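Tryptophan decarboxylase 1 (PDB 6KHO) catalyses the pyridoxal-phosphate-dependent decarboxylation of L-tryptophan to tryptamine and of 5-hydroxy-L-tryptophan to serotonin, working as a homodimer. Local coordinates at residues F100-P105 with K470-H475; D43-V48 with H94-N99. All blocks are in the same frame, centred on the assembly; numbering follows the deposited sequence.

Contact 1: residues F100-P105 with K470-H475; sequences FFAFFP and KAYVAH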
loop_
_atom_site.group_PDB
_atom_site.type_symbol
_atom_site.label_atom_id
_atom_site.label_comp_id
_atom_site.label_asym_id
_atom_site.label_seq_id
_atom_site.Cartn_x
_atom_site.Cartn_y
_atom_site.Cartn_z
ATOM N N PHE A 100 -0.824 -14.087 21.798
ATOM C CA PHE A 100 -1.646 -13.057 21.173
ATOM C C PHE A 100 -2.928 -13.717 20.674
ATOM O O PHE A 100 -2.874 -14.595 19.808
ATOM C CB PHE A 100 -0.866 -12.403 20.028
ATOM C CG PHE A 100 -1.587 -11.282 19.347
ATOM C CD1 PHE A 100 -2.535 -11.539 18.364
ATOM C CD2 PHE A 100 -1.294 -9.965 19.661
ATOM C CE1 PHE A 100 -3.194 -10.498 17.716
ATOM C CE2 PHE A 100 -1.933 -8.922 19.014
ATOM C CZ PHE A 100 -2.904 -9.192 18.043
ATOM N N PHE A 101 -4.076 -13.323 21.239
ATOM C CA PHE A 101 -5.362 -13.952 20.931
ATOM C C PHE A 101 -6.386 -12.975 20.359
ATOM O O PHE A 101 -7.574 -13.309 20.306
ATOM C CB PHE A 101 -5.964 -14.615 22.181
ATOM C CG PHE A 101 -5.051 -15.602 22.863
ATOM C CD1 PHE A 101 -4.684 -16.785 22.239
ATOM C CD2 PHE A 101 -4.584 -15.359 24.142
ATOM C CE1 PHE A 101 -3.851 -17.696 22.871
ATOM C CE2 PHE A 101 -3.754 -16.275 24.781
ATOM C CZ PHE A 101 -3.395 -17.444 24.146
ATOM N N ALA A 102 -5.969 -11.783 19.945
ATOM C CA ALA A 102 -6.869 -10.709 19.560
ATOM C C ALA A 102 -7.050 -10.622 18.040
ATOM O O ALA A 102 -6.257 -11.158 17.257
ATOM C CB ALA A 102 -6.346 -9.379 20.107
ATOM N N PHE A 103 -8.120 -9.929 17.634
ATOM C CA PHE A 103 -8.404 -9.589 16.228
ATOM C C PHE A 103 -8.360 -10.872 15.397
ATOM O O PHE A 103 -9.076 -11.829 15.723
ATOM C CB PHE A 103 -7.439 -8.482 15.819
ATOM C CG PHE A 103 -7.379 -7.351 16.816
ATOM C CD1 PHE A 103 -8.523 -6.631 17.126
ATOM C CD2 PHE A 103 -6.198 -7.031 17.467
ATOM C CE1 PHE A 103 -8.488 -5.605 18.060
ATOM C CE2 PHE A 103 -6.152 -6.000 18.401
ATOM C CZ PHE A 103 -7.298 -5.288 18.695
ATOM N N PHE A 104 -7.578 -10.931 14.320
ATOM C CA PHE A 104 -7.181 -12.198 13.723
ATOM C C PHE A 104 -5.657 -12.236 13.659
ATOM O O PHE A 104 -5.024 -11.193 13.499
ATOM C CB PHE A 104 -7.762 -12.395 12.317
ATOM C CG PHE A 104 -9.264 -12.464 12.284
ATOM C CD1 PHE A 104 -9.945 -13.495 12.926
ATOM C CD2 PHE A 104 -9.995 -11.495 11.618
ATOM C CE1 PHE A 104 -11.328 -13.557 12.884
ATOM C CE2 PHE A 104 -11.389 -11.552 11.582
ATOM C CZ PHE A 104 -12.048 -12.578 12.225
ATOM N N PRO A 105 -5.038 -13.400 13.826
ATOM C CA PRO A 105 -3.571 -13.445 13.815
ATOM C C PRO A 105 -3.013 -13.013 12.467
ATOM O O PRO A 105 -3.660 -13.148 11.426
ATOM C CB PRO A 105 -3.256 -14.915 14.115
ATOM C CG PRO A 105 -4.477 -15.647 13.797
ATOM C CD PRO A 105 -5.628 -14.722 14.074
ATOM N N LYS A 470 0.490 -12.788 29.892
ATOM C CA LYS A 470 0.422 -14.107 29.280
ATOM C C LYS A 470 -0.790 -14.256 28.366
ATOM O O LYS A 470 -1.137 -15.376 27.975
ATOM C CB LYS A 470 0.416 -15.190 30.362
ATOM C CG LYS A 470 1.659 -15.158 31.275
ATOM C CD LYS A 470 2.630 -16.296 30.959
ATOM C CE LYS A 470 3.548 -15.947 29.795
ATOM N NZ LYS A 470 4.600 -16.991 29.554
ATOM N N ALA A 471 -1.436 -13.148 28.020
ATOM C CA ALA A 471 -2.554 -13.147 27.090
ATOM C C ALA A 471 -2.729 -11.743 26.542
ATOM O O ALA A 471 -2.323 -10.761 27.169
ATOM C CB ALA A 471 -3.853 -13.613 27.754
ATOM N N TYR A 472 -3.303 -11.666 25.344
ATOM C CA TYR A 472 -3.923 -10.444 24.851
ATOM C C TYR A 472 -5.280 -10.852 24.305
ATOM O O TYR A 472 -5.359 -11.569 23.301
ATOM C CB TYR A 472 -3.092 -9.762 23.779
ATOM C CG TYR A 472 -3.700 -8.487 23.239
ATOM C CD1 TYR A 472 -4.698 -7.802 23.941
ATOM C CD2 TYR A 472 -3.289 -7.971 22.017
ATOM C CE1 TYR A 472 -5.253 -6.631 23.437
ATOM C CE2 TYR A 472 -3.831 -6.810 21.511
ATOM C CZ TYR A 472 -4.813 -6.144 22.220
ATOM O OH TYR A 472 -5.342 -4.987 21.709
ATOM N N VAL A 473 -6.334 -10.422 24.987
ATOM C CA VAL A 473 -7.709 -10.719 24.623
ATOM C C VAL A 473 -8.411 -9.391 24.397
ATOM O O VAL A 473 -8.202 -8.434 25.153
ATOM C CB VAL A 473 -8.411 -11.542 25.724
ATOM C CG1 VAL A 473 -9.874 -11.749 25.400
ATOM C CG2 VAL A 473 -7.715 -12.873 25.894
ATOM N N ALA A 474 -9.204 -9.311 23.337
ATOM C CA ALA A 474 -10.018 -8.130 23.109
ATOM C C ALA A 474 -11.461 -8.568 22.906
ATOM O O ALA A 474 -11.761 -9.756 22.748
ATOM C CB ALA A 474 -9.500 -7.303 21.928
ATOM N N HIS A 475 -12.369 -7.606 22.936
ATOM C CA HIS A 475 -13.776 -7.935 23.073
ATOM C C HIS A 475 -14.558 -7.483 21.852
ATOM O O HIS A 475 -14.044 -6.809 20.955
ATOM C CB HIS A 475 -14.375 -7.293 24.333
ATOM C CG HIS A 475 -14.698 -5.841 24.168
ATOM N ND1 HIS A 475 -13.749 -4.850 24.286
ATOM C CD2 HIS A 475 -15.864 -5.212 23.877
ATOM C CE1 HIS A 475 -14.313 -3.673 24.080
ATOM N NE2 HIS A 475 -15.597 -3.865 23.833
HETATM O O HOH W 1 -9.452 -11.413 21.653
#
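F100 and Y472 both carry CG anti to the backbone N (chi1 -177° for F100), and their side chains lie side by side, pointing the same way. They meet as an offset edge-to-face pair: the CD2 edge of Y472 is directed at the face of F100, with CD2 of Y472 3.4 Å from CE2 of F100 and the planes 80° apart. A102 supplies the next piece, its CB sitting over one face of the Y472 ring in a CH-pi contact, 3.9 Å from the ring centroid. CB of A102 also packs against CB of A474 at 4.2 Å. At the far end of the tyrosine, F103 comes in obliquely, its CE2 3.6 Å from the hydroxyl OH of Y472. F101 turns the other way, with CG anti to the carbonyl carbon, and its ring takes CB of A471 in plane at its edge.

The two backbones run almost parallel and are joined by a single bridge. N of F101 donates to O of Y472 at 3.0 Å, approaching in the carbonyl plane, though the bond is bent at the hydrogen (140°). Farther along, a water donates to O of F101 and accepts from N of A474, linking the two segments beyond the bridge. A474 also pairs with R485, which places this segment at the edge of the C-terminal antiparallel sheet. F127 of the second subunit meets F103 edge-to-face. The aromatic cluster of F100, F103 and Y472 joins the approach to that sheet's edge strand to the loop carrying F104, a residue of the cofactor pocket and the serotonin-binding site in this group II decarboxylase.

Contact 2: residues D43-V48 with H94-N99; sequences DYYKSV and HWASPN
Y44 and H94 join the C-terminal part of helix 27-47 to a type I beta turn, H94 to S97, in the loop ahead of helix 110-122. The main polar link is a hydrogen bond of 2.7 Å between OH of Y44 and ND1 of H94, with the hydroxyl in the imidazole plane at the ring's edge. The two rings meet rim to rim, their planes 43° apart, neither covering the other. With CG of Y44 anti to the backbone N (chi1 178°), the phenol reaches across to the turn. Its OH also bonds a water that accepts from N of A96, so the one hydroxyl grips both a side chain and, through the water, the turn's backbone. A phenylalanine here would probably leave ND1 of H94 without its mate and strip that water of its link to the helix.

Apolar contacts fill in around this bond. CB of A96 sits at the edge of the Y44 ring, 4.0 Å from CE2, and near the edge of Y45, whose own hydroxyl bonds to A121 O of the second subunit. V48 places CG2 3.7 Å from CB of H94, and its CG1 lies 4.3 Å from CD of P98; the V48 and H94 side chains run past each other in opposite directions.

A second water bridges the segments by donating to O of V48 while also bonding OG of S97. That serine closes an ST turn: N of N99 donates to OG of S97 at 3.1 Å, nearly straight at 164°.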
loop_
_atom_site.group_PDB
_atom_site.type_symbol
_atom_site.label_atom_id
_atom_site.label_comp_id
_atom_site.label_asym_id
_atom_site.label_seq_id
_atom_site.Cartn_x
_atom_site.Cartn_y
_atom_site.Cartn_z
ATOM N N ASP A 43 16.553 -14.297 17.664
ATOM C CA ASP A 43 16.411 -14.038 19.094
ATOM C C ASP A 43 14.984 -13.643 19.439
ATOM O O ASP A 43 14.458 -14.018 20.494
ATOM C CB ASP A 43 17.353 -12.922 19.524
ATOM C CG ASP A 43 18.802 -13.311 19.415
ATOM O OD1 ASP A 43 19.073 -14.526 19.269
ATOM O OD2 ASP A 43 19.661 -12.397 19.468
ATOM N N TYR A 44 14.363 -12.842 18.576
ATOM C CA TYR A 44 13.016 -12.365 18.851
ATOM C C TYR A 44 12.034 -13.525 18.935
ATOM O O TYR A 44 11.244 -13.613 19.876
ATOM C CB TYR A 44 12.588 -11.360 17.786
ATOM C CG TYR A 44 11.170 -10.857 17.993
ATOM C CD1 TYR A 44 10.880 -9.942 19.009
ATOM C CD2 TYR A 44 10.126 -11.302 17.187
ATOM C CE1 TYR A 44 9.588 -9.476 19.205
ATOM C CE2 TYR A 44 8.819 -10.835 17.375
ATOM C CZ TYR A 44 8.562 -9.929 18.386
ATOM O OH TYR A 44 7.283 -9.465 18.582
ATOM N N TYR A 45 12.076 -14.444 17.967
ATOM C CA TYR A 45 11.142 -15.561 18.013
ATOM C C TYR A 45 11.411 -16.459 19.218
ATOM O O TYR A 45 10.477 -17.009 19.807
ATOM C CB TYR A 45 11.212 -16.376 16.725
ATOM C CG TYR A 45 10.626 -15.687 15.504
ATOM C CD1 TYR A 45 9.602 -14.756 15.616
ATOM C CD2 TYR A 45 11.109 -15.979 14.236
ATOM C CE1 TYR A 45 9.075 -14.129 14.483
ATOM C CE2 TYR A 45 10.592 -15.373 13.108
ATOM C CZ TYR A 45 9.581 -14.449 13.228
ATOM O OH TYR A 45 9.080 -13.853 12.072
ATOM N N LYS A 46 12.677 -16.639 19.589
ATOM C CA LYS A 46 12.965 -17.500 20.734
ATOM C C LYS A 46 12.540 -16.855 22.050
ATOM O O LYS A 46 12.252 -17.563 23.021
ATOM C CB LYS A 46 14.457 -17.842 20.769
ATOM C CG LYS A 46 14.869 -18.835 19.694
ATOM C CD LYS A 46 16.378 -19.049 19.694
ATOM C CE LYS A 46 16.841 -19.779 18.445
ATOM N NZ LYS A 46 18.322 -19.631 18.269
ATOM N N SER A 47 12.507 -15.529 22.115
ATOM C CA SER A 47 12.245 -14.849 23.371
ATOM C C SER A 47 10.876 -14.175 23.462
ATOM O O SER A 47 10.526 -13.699 24.546
ATOM C CB SER A 47 13.345 -13.813 23.636
ATOM O OG SER A 47 13.262 -12.717 22.738
ATOM N N VAL A 48 10.077 -14.139 22.382
ATOM C CA VAL A 48 8.867 -13.306 22.404
ATOM C C VAL A 48 7.858 -13.816 23.433
ATOM O O VAL A 48 7.194 -13.019 24.115
ATOM C CB VAL A 48 8.230 -13.196 21.002
ATOM C CG1 VAL A 48 7.745 -14.550 20.482
ATOM C CG2 VAL A 48 7.071 -12.192 21.030
ATOM N N HIS A 94 2.989 -7.611 20.892
ATOM C CA HIS A 94 3.644 -8.709 20.175
ATOM C C HIS A 94 2.610 -9.554 19.440
ATOM O O HIS A 94 2.112 -10.565 19.941
ATOM C CB HIS A 94 4.503 -9.521 21.130
ATOM C CG HIS A 94 5.636 -8.720 21.698
ATOM N ND1 HIS A 94 6.734 -8.352 20.944
ATOM C CD2 HIS A 94 5.807 -8.155 22.919
ATOM C CE1 HIS A 94 7.546 -7.620 21.690
ATOM N NE2 HIS A 94 7.005 -7.481 22.889
ATOM N N TRP A 95 2.307 -9.129 18.211
ATOM C CA TRP A 95 1.446 -9.918 17.335
ATOM C C TRP A 95 1.997 -11.323 17.109
ATOM O O TRP A 95 1.223 -12.268 16.931
ATOM C CB TRP A 95 1.275 -9.195 15.999
ATOM C CG TRP A 95 0.317 -8.065 16.069
ATOM C CD1 TRP A 95 0.528 -6.846 16.637
ATOM C CD2 TRP A 95 -1.021 -8.043 15.551
ATOM N NE1 TRP A 95 -0.597 -6.066 16.510
ATOM C CE2 TRP A 95 -1.560 -6.774 15.842
ATOM C CE3 TRP A 95 -1.809 -8.968 14.859
ATOM C CZ2 TRP A 95 -2.859 -6.406 15.472
ATOM C CZ3 TRP A 95 -3.102 -8.601 14.497
ATOM C CH2 TRP A 95 -3.614 -7.338 14.813
ATOM N N ALA A 96 3.327 -11.484 17.136
ATOM C CA ALA A 96 3.942 -12.786 16.916
ATOM C C ALA A 96 3.894 -13.682 18.146
ATOM O O ALA A 96 4.242 -14.863 18.044
ATOM C CB ALA A 96 5.409 -12.622 16.473
ATOM N N SER A 97 3.489 -13.160 19.295
ATOM C CA SER A 97 3.504 -13.978 20.497
ATOM C C SER A 97 2.545 -15.156 20.355
ATOM O O SER A 97 1.448 -14.999 19.815
ATOM C CB SER A 97 3.119 -13.153 21.723
ATOM O OG SER A 97 3.039 -13.995 22.865
ATOM N N PRO A 98 2.908 -16.343 20.852
ATOM C CA PRO A 98 1.927 -17.440 20.904
ATOM C C PRO A 98 0.750 -17.150 21.819
ATOM O O PRO A 98 -0.240 -17.885 21.770
ATOM C CB PRO A 98 2.748 -18.632 21.420
ATOM C CG PRO A 98 3.875 -18.025 22.140
ATOM C CD PRO A 98 4.204 -16.734 21.435
ATOM N N ASN A 99 0.819 -16.101 22.633
ATOM C CA ASN A 99 -0.256 -15.718 23.538
ATOM C C ASN A 99 -1.038 -14.504 23.045
ATOM O O ASN A 99 -1.817 -13.926 23.808
ATOM C CB ASN A 99 0.319 -15.459 24.942
ATOM C CG ASN A 99 0.950 -16.700 25.546
ATOM O OD1 ASN A 99 0.467 -17.818 25.322
ATOM N ND2 ASN A 99 2.049 -16.519 26.295
HETATM O O HOH W 2 5.100 -9.145 16.924
HETATM O O HOH W 3 4.544 -12.310 24.388
#

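Overall arrangement
Both contacts are largely buried and lie on the same side of the chain's centre, but contact 1 is nearer the middle and beside the cofactor pocket, whereas contact 2 lies away from the annotated sites. They share one element, the long loop between helices 77-88 and 110-122: 94-99 meets the N-terminal helix, 100-105 the edge of the C-terminal sheet. Their chemistry differs accordingly: contact 1 is mostly aromatic packing with a backbone bridge and one water, while contact 2 combines a tyrosine-histidine bond and two waters with aliphatic packing. They also touch directly, through a probable hydrogen bond from N of Y472 to O of N99 and through packing of F100 against W95. Each also reaches the second subunit.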